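Local atomic coordinates of sulfide-quinone reductase (Aquifex aeolicus, PDB entry 3HYW), a protein that oxidises hydrogen sulfide with a quinone as electron acceptor, using one bound FAD per subunit and building up polysulfur at its active-site cysteines. Residues K134-Q137 / E138-N142; H168-L171 / K172-G175. All blocks are in the same frame, centred on the assembly; numbering follows the deposited sequence.

Contact 1 of 2, residues K134-Q137 / E138-N142; sequences KKLQ and ELYAN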
ATOM      1  N   LYS A 134      12.645  25.666 -23.639  1.00 38.65           N
ATOM      2  CA  LYS A 134      13.202  27.001 -23.419  1.00 39.37           C
ATOM      3  C   LYS A 134      12.973  27.508 -21.997  1.00 39.61           C
ATOM      4  O   LYS A 134      13.827  28.204 -21.442  1.00 39.57           O
ATOM      5  CB  LYS A 134      12.639  28.006 -24.429  1.00 39.65           C
ATOM      6  CG  LYS A 134      12.992  27.712 -25.883  1.00 40.51           C
ATOM      7  CD  LYS A 134      12.687  28.908 -26.767  1.00 43.02           C
ATOM      8  CE  LYS A 134      12.663  28.522 -28.239  1.00 44.69           C
ATOM      9  NZ  LYS A 134      13.223  29.617 -29.107  1.00 44.98           N
ATOM     10  N   LYS A 135      11.826  27.154 -21.413  1.00 39.69           N
ATOM     11  CA  LYS A 135      11.489  27.578 -20.050  1.00 40.03           C
ATOM     12  C   LYS A 135      12.180  26.730 -18.989  1.00 39.58           C
ATOM     13  O   LYS A 135      12.417  27.203 -17.879  1.00 39.65           O
ATOM     14  CB  LYS A 135       9.975  27.595 -19.834  1.00 39.81           C
ATOM     15  CG  LYS A 135       9.295  28.820 -20.441  1.00 41.09           C
ATOM     16  CD  LYS A 135       7.789  28.835 -20.194  1.00 41.51           C
ATOM     17  CE  LYS A 135       7.412  29.375 -18.805  1.00 43.91           C
ATOM     18  NZ  LYS A 135       5.935  29.615 -18.682  1.00 43.82           N
ATOM     19  N   LEU A 136      12.504  25.484 -19.335  1.00 39.17           N
ATOM     20  CA  LEU A 136      13.244  24.595 -18.435  1.00 38.94           C
ATOM     21  C   LEU A 136      14.657  25.102 -18.145  1.00 39.10           C
ATOM     22  O   LEU A 136      15.138  25.004 -17.010  1.00 39.01           O
ATOM     23  CB  LEU A 136      13.293  23.169 -18.987  1.00 38.65           C
ATOM     24  CG  LEU A 136      12.077  22.277 -18.714  1.00 38.18           C
ATOM     25  CD1 LEU A 136      12.190  20.973 -19.478  1.00 37.10           C
ATOM     26  CD2 LEU A 136      11.924  22.008 -17.228  1.00 37.55           C
ATOM     27  N   GLN A 137      15.313  25.639 -19.173  1.00 39.20           N
ATOM     28  CA  GLN A 137      16.654  26.215 -19.029  1.00 39.74           C
ATOM     29  C   GLN A 137      16.684  27.273 -17.924  1.00 39.55           C
ATOM     30  O   GLN A 137      17.640  27.343 -17.146  1.00 39.73           O
ATOM     31  CB  GLN A 137      17.146  26.797 -20.364  1.00 39.83           C
ATOM     32  CG  GLN A 137      17.482  25.749 -21.436  1.00 41.07           C
ATOM     33  CD  GLN A 137      18.679  24.868 -21.068  1.00 43.23           C
ATOM     34  OE1 GLN A 137      18.565  23.642 -21.005  1.00 44.02           O
ATOM     35  NE2 GLN A 137      19.829  25.493 -20.818  1.00 43.97           N
ATOM     36  N   GLU A 138      15.615  28.066 -17.853  1.00 39.50           N
ATOM     37  CA  GLU A 138      15.423  29.100 -16.831  1.00 39.63           C
ATOM     38  C   GLU A 138      15.254  28.513 -15.417  1.00 38.72           C
ATOM     39  O   GLU A 138      15.657  29.129 -14.429  1.00 38.75           O
ATOM     40  CB  GLU A 138      14.211  29.962 -17.209  1.00 39.58           C
ATOM     41  CG  GLU A 138      13.956  31.179 -16.316  1.00 41.08           C
ATOM     42  CD  GLU A 138      12.629  31.884 -16.618  1.00 41.55           C
ATOM     43  OE1 GLU A 138      12.004  31.591 -17.668  1.00 44.34           O
ATOM     44  OE2 GLU A 138      12.214  32.740 -15.799  1.00 43.68           O
ATOM     45  N   LEU A 139      14.653  27.330 -15.327  1.00 37.88           N
ATOM     46  CA  LEU A 139      14.500  26.640 -14.048  1.00 37.05           C
ATOM     47  C   LEU A 139      15.833  26.120 -13.500  1.00 36.69           C
ATOM     48  O   LEU A 139      16.093  26.215 -12.300  1.00 36.19           O
ATOM     49  CB  LEU A 139      13.489  25.496 -14.160  1.00 37.01           C
ATOM     50  CG  LEU A 139      13.365  24.561 -12.952  1.00 36.59           C
ATOM     51  CD1 LEU A 139      12.622  25.241 -11.790  1.00 36.13           C
ATOM     52  CD2 LEU A 139      12.698  23.259 -13.356  1.00 35.50           C
ATOM     53  N   TYR A 140      16.670  25.572 -14.379  1.00 36.38           N
ATOM     54  CA  TYR A 140      17.985  25.063 -13.983  1.00 36.42           C
ATOM     55  C   TYR A 140      18.892  26.198 -13.499  1.00 36.57           C
ATOM     56  O   TYR A 140      19.665  26.023 -12.553  1.00 36.59           O
ATOM     57  CB  TYR A 140      18.669  24.315 -15.137  1.00 36.21           C
ATOM     58  CG  TYR A 140      17.833  23.261 -15.840  1.00 36.03           C
ATOM     59  CD1 TYR A 140      17.829  23.172 -17.233  1.00 36.74           C
ATOM     60  CD2 TYR A 140      17.058  22.345 -15.120  1.00 35.92           C
ATOM     61  CE1 TYR A 140      17.077  22.201 -17.898  1.00 36.29           C
ATOM     62  CE2 TYR A 140      16.291  21.371 -15.776  1.00 35.76           C
ATOM     63  CZ  TYR A 140      16.308  21.310 -17.162  1.00 36.04           C
ATOM     64  OH  TYR A 140      15.565  20.355 -17.821  1.00 35.58           O
ATOM     65  N   ALA A 141      18.786  27.350 -14.162  1.00 36.77           N
ATOM     66  CA  ALA A 141      19.538  28.551 -13.810  1.00 37.07           C
ATOM     67  C   ALA A 141      19.085  29.114 -12.461  1.00 37.31           C
ATOM     68  O   ALA A 141      19.910  29.477 -11.623  1.00 37.15           O
ATOM     69  CB  ALA A 141      19.390  29.600 -14.905  1.00 37.03           C
ATOM     70  N   ASN A 142      17.769  29.175 -12.265  1.00 37.45           N
ATOM     71  CA  ASN A 142      17.186  29.685 -11.030  1.00 37.63           C
ATOM     72  C   ASN A 142      16.180  28.699 -10.444  1.00 37.48           C
ATOM     73  O   ASN A 142      14.973  28.826 -10.676  1.00 37.74           O
ATOM     74  CB  ASN A 142      16.554  31.058 -11.266  1.00 37.87           C
ATOM     75  CG  ASN A 142      17.587  32.119 -11.598  1.00 38.85           C
ATOM     76  OD1 ASN A 142      18.393  32.507 -10.748  1.00 39.73           O
ATOM     77  ND2 ASN A 142      17.574  32.591 -12.841  1.00 39.58           N
TER

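Contact 2 of 2, residues H168-L171 / K172-G175; sequences HYEL and KKRG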
ATOM      1  N   HIS A 168      12.832  15.108 -12.868  1.00 32.24           N
ATOM      2  CA  HIS A 168      13.548  14.619 -11.680  1.00 32.28           C
ATOM      3  C   HIS A 168      14.921  14.037 -12.046  1.00 32.24           C
ATOM      4  O   HIS A 168      15.931  14.351 -11.410  1.00 31.99           O
ATOM      5  CB  HIS A 168      12.715  13.566 -10.930  1.00 32.01           C
ATOM      6  CG  HIS A 168      13.505  12.779  -9.929  1.00 32.50           C
ATOM      7  ND1 HIS A 168      13.829  13.271  -8.683  1.00 32.03           N
ATOM      8  CD2 HIS A 168      14.059  11.543  -9.999  1.00 32.76           C
ATOM      9  CE1 HIS A 168      14.538  12.373  -8.025  1.00 32.67           C
ATOM     10  NE2 HIS A 168      14.693  11.314  -8.801  1.00 33.09           N
ATOM     11  N   TYR A 169      14.937  13.177 -13.064  1.00 32.08           N
ATOM     12  CA  TYR A 169      16.159  12.560 -13.565  1.00 32.78           C
ATOM     13  C   TYR A 169      17.170  13.625 -13.999  1.00 32.80           C
ATOM     14  O   TYR A 169      18.330  13.586 -13.590  1.00 32.64           O
ATOM     15  CB  TYR A 169      15.843  11.598 -14.720  1.00 33.33           C
ATOM     16  CG  TYR A 169      17.071  11.048 -15.419  1.00 34.14           C
ATOM     17  CD1 TYR A 169      17.738   9.927 -14.924  1.00 34.25           C
ATOM     18  CD2 TYR A 169      17.562  11.646 -16.579  1.00 35.04           C
ATOM     19  CE1 TYR A 169      18.873   9.420 -15.564  1.00 34.52           C
ATOM     20  CE2 TYR A 169      18.697  11.141 -17.229  1.00 35.40           C
ATOM     21  CZ  TYR A 169      19.337  10.031 -16.716  1.00 34.74           C
ATOM     22  OH  TYR A 169      20.450   9.536 -17.353  1.00 35.78           O
ATOM     23  N   GLU A 170      16.710  14.577 -14.810  1.00 32.81           N
ATOM     24  CA  GLU A 170      17.552  15.667 -15.308  1.00 32.94           C
ATOM     25  C   GLU A 170      18.133  16.517 -14.179  1.00 32.92           C
ATOM     26  O   GLU A 170      19.319  16.850 -14.195  1.00 32.98           O
ATOM     27  CB  GLU A 170      16.761  16.544 -16.287  1.00 32.83           C
ATOM     28  CG  GLU A 170      17.532  17.734 -16.873  1.00 33.21           C
ATOM     29  CD  GLU A 170      18.633  17.332 -17.853  1.00 35.06           C
ATOM     30  OE1 GLU A 170      18.507  16.280 -18.525  1.00 34.19           O
ATOM     31  OE2 GLU A 170      19.625  18.085 -17.955  1.00 35.25           O
ATOM     32  N   LEU A 171      17.293  16.861 -13.201  1.00 32.92           N
ATOM     33  CA  LEU A 171      17.721  17.671 -12.062  1.00 32.91           C
ATOM     34  C   LEU A 171      18.768  16.943 -11.221  1.00 33.27           C
ATOM     35  O   LEU A 171      19.725  17.556 -10.749  1.00 33.01           O
ATOM     36  CB  LEU A 171      16.515  18.095 -11.206  1.00 32.69           C
ATOM     37  CG  LEU A 171      15.457  18.976 -11.895  1.00 32.13           C
ATOM     38  CD1 LEU A 171      14.159  19.036 -11.096  1.00 31.01           C
ATOM     39  CD2 LEU A 171      15.988  20.382 -12.166  1.00 30.96           C
ATOM     40  N   LYS A 172      18.585  15.635 -11.056  1.00 33.91           N
ATOM     41  CA  LYS A 172      19.549  14.791 -10.353  1.00 34.87           C
ATOM     42  C   LYS A 172      20.860  14.663 -11.143  1.00 35.06           C
ATOM     43  O   LYS A 172      21.941  14.567 -10.557  1.00 34.98           O
ATOM     44  CB  LYS A 172      18.936  13.418 -10.082  1.00 35.20           C
ATOM     45  CG  LYS A 172      19.509  12.697  -8.870  1.00 37.41           C
ATOM     46  CD  LYS A 172      18.622  11.521  -8.472  1.00 39.67           C
ATOM     47  CE  LYS A 172      19.397  10.535  -7.615  1.00 42.13           C
ATOM     48  NZ  LYS A 172      18.524   9.464  -7.051  1.00 44.14           N
ATOM     49  N   LYS A 173      20.748  14.673 -12.471  1.00 35.19           N
ATOM     50  CA  LYS A 173      21.905  14.688 -13.370  1.00 35.60           C
ATOM     51  C   LYS A 173      22.701  15.987 -13.184  1.00 35.10           C
ATOM     52  O   LYS A 173      23.932  15.969 -13.115  1.00 34.96           O
ATOM     53  CB  LYS A 173      21.433  14.523 -14.826  1.00 35.37           C
ATOM     54  CG  LYS A 173      22.529  14.441 -15.878  1.00 36.76           C
ATOM     55  CD  LYS A 173      21.944  14.165 -17.265  1.00 37.10           C
ATOM     56  CE  LYS A 173      22.984  14.355 -18.369  1.00 40.24           C
ATOM     57  NZ  LYS A 173      24.272  13.641 -18.088  1.00 41.50           N
ATOM     58  N   ARG A 174      21.979  17.099 -13.080  1.00 34.76           N
ATOM     59  CA  ARG A 174      22.574  18.419 -12.899  1.00 34.70           C
ATOM     60  C   ARG A 174      22.970  18.683 -11.438  1.00 34.63           C
ATOM     61  O   ARG A 174      23.581  19.709 -11.126  1.00 34.71           O
ATOM     62  CB  ARG A 174      21.613  19.504 -13.403  1.00 34.62           C
ATOM     63  CG  ARG A 174      21.432  19.520 -14.920  1.00 34.53           C
ATOM     64  CD  ARG A 174      20.295  20.440 -15.342  1.00 34.83           C
ATOM     65  NE  ARG A 174      20.183  20.548 -16.797  1.00 36.74           N
ATOM     66  CZ  ARG A 174      20.750  21.501 -17.538  1.00 36.66           C
ATOM     67  NH1 ARG A 174      21.475  22.456 -16.971  1.00 37.10           N
ATOM     68  NH2 ARG A 174      20.582  21.502 -18.854  1.00 36.35           N
ATOM     69  N   GLY A 175      22.617  17.748 -10.554  1.00 34.56           N
ATOM     70  CA  GLY A 175      22.931  17.842  -9.127  1.00 34.41           C
ATOM     71  C   GLY A 175      22.205  18.962  -8.402  1.00 34.28           C
ATOM     72  O   GLY A 175      22.703  19.486  -7.410  1.00 34.08           O
TER
HETATM   73  O   HOH W   1      15.929   8.804  -8.769  1.00 34.45           O
HETATM   74  O   HOH W   2      19.233  19.457 -20.580  1.00 49.93           O

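Contact 1 of 2, residues K134-Q137 / E138-N142
Tyr140 folds back along its own helix and lies across Leu136, one turn earlier. Its ring covers the carbonyl oxygen of that residue: Leu136 O sits 3.2 Å above one face, displaced toward the rim, and comes nearest at Tyr140 CD1, 3.3 Å away. The phenol end reaches the leucine itself, Tyr140 OH lying 3.8 Å from Leu136 CB and about as far from CD1, so that the hydroxyl rests against hydrocarbon. Because CG stands beside the backbone N (chi1 -50°), the ring is directed toward the preceding turn. At the edge of the same ring, in its plane, Gln137 OE1 approaches Tyr140 CE1 to 3.7 Å; the amide is turned 79° to the ring and meets it almost at right angles. The bend of the glutamine chain at chi2 (-66°) brings its amide there. Leu136 and Leu139 run side by side, with their CD2 atoms 4.1 Å apart.

These neighbours are set by the i to i+3 and i to i+4 spacing of an alpha-helix, here the last turns of helix 126-141. Firm backbone bonds across the two segments run from Tyr140 N to Leu136 O (3.1 Å) and from Ala141 N to Gln137 O (3.2 Å). Leu136 O also receives a weak bond from Leu139 N, so the carbonyl beneath the tyrosine face is shared between two amides. Asn142 N still bonds to Glu138 O, although Asn142 has itself left helical geometry.

Farther out, Phe163 and Leu167 of helix 158-173 pack on Leu136, while Phe247 of strand 247-255 touches both leucines. Met50 of helix 45-50 meets Leu136 and Tyr140. Lys135, which packs on Thr121, gives a weak hydrogen bond from NZ to Asn119 O.

Contact 2 of 2, residues H168-L171 / K172-G175
Glu170 and Arg174 join side chains across the last turn of helix 158-173, which ends in a Schellman motif with Gly175, at positive phi, as its C-prime residue. Their salt bridge runs from Arg174 NE to the anti lone pair of Glu170 OE2 at 2.8 Å. Glu170 OE2 lies 22° out of the guanidinium plane of Arg174, and the carboxylate is turned 54° against that plane; the bend of the Glu170 chain at chi2 (70°) swings the acid round to the arginine. The other oxygen, OE1, accepts a bond from Trp52 NE1, so both carboxylate oxygens have partners. His168 ND1 is hydrogen-bonded to Arg177 NH1.

Backbone bonds of the i to i+4 kind link Lys172 N to His168 O, Lys173 N to Tyr169 O and Arg174 N to Glu170 O. Beyond them, Ile176 N closes the motif on Leu171 O.

By packing, the extended chain of Lys172 runs alongside His168, its CD 3.9 Å from His168 NE2, and a sulfate ion lies beside the lysine.

Two waters add bridges. One joins His168 NE2 to Lys172 NZ; the other accepts from Arg174 NH2 at 3.0 Å and donates a weak bond to Glu170 OE2.

In the fold
Contacts 1 and 2 show how two helix ends packed together can differ in chemistry. They belong to neighbouring helices, 126-141 and 158-173, the contact centres about 13 Å apart, and both are partly buried. In contact 1 the leucines are buried and face several elements of the fold, while Gln137 and Glu138 are exposed. Contact 2 has a buried side, where His168 and Leu171 pack on Met182 of strand 182-185, and an exposed one of Lys173 and Arg174, with charges and water; Lys172 also packs on Glu368 of a second subunit. The two meet directly: Arg174 makes a cation-pi interaction with Tyr140, its CZ 3.4 Å from Tyr140 CD1, while Leu171 CD2 packs against Tyr140 CD2.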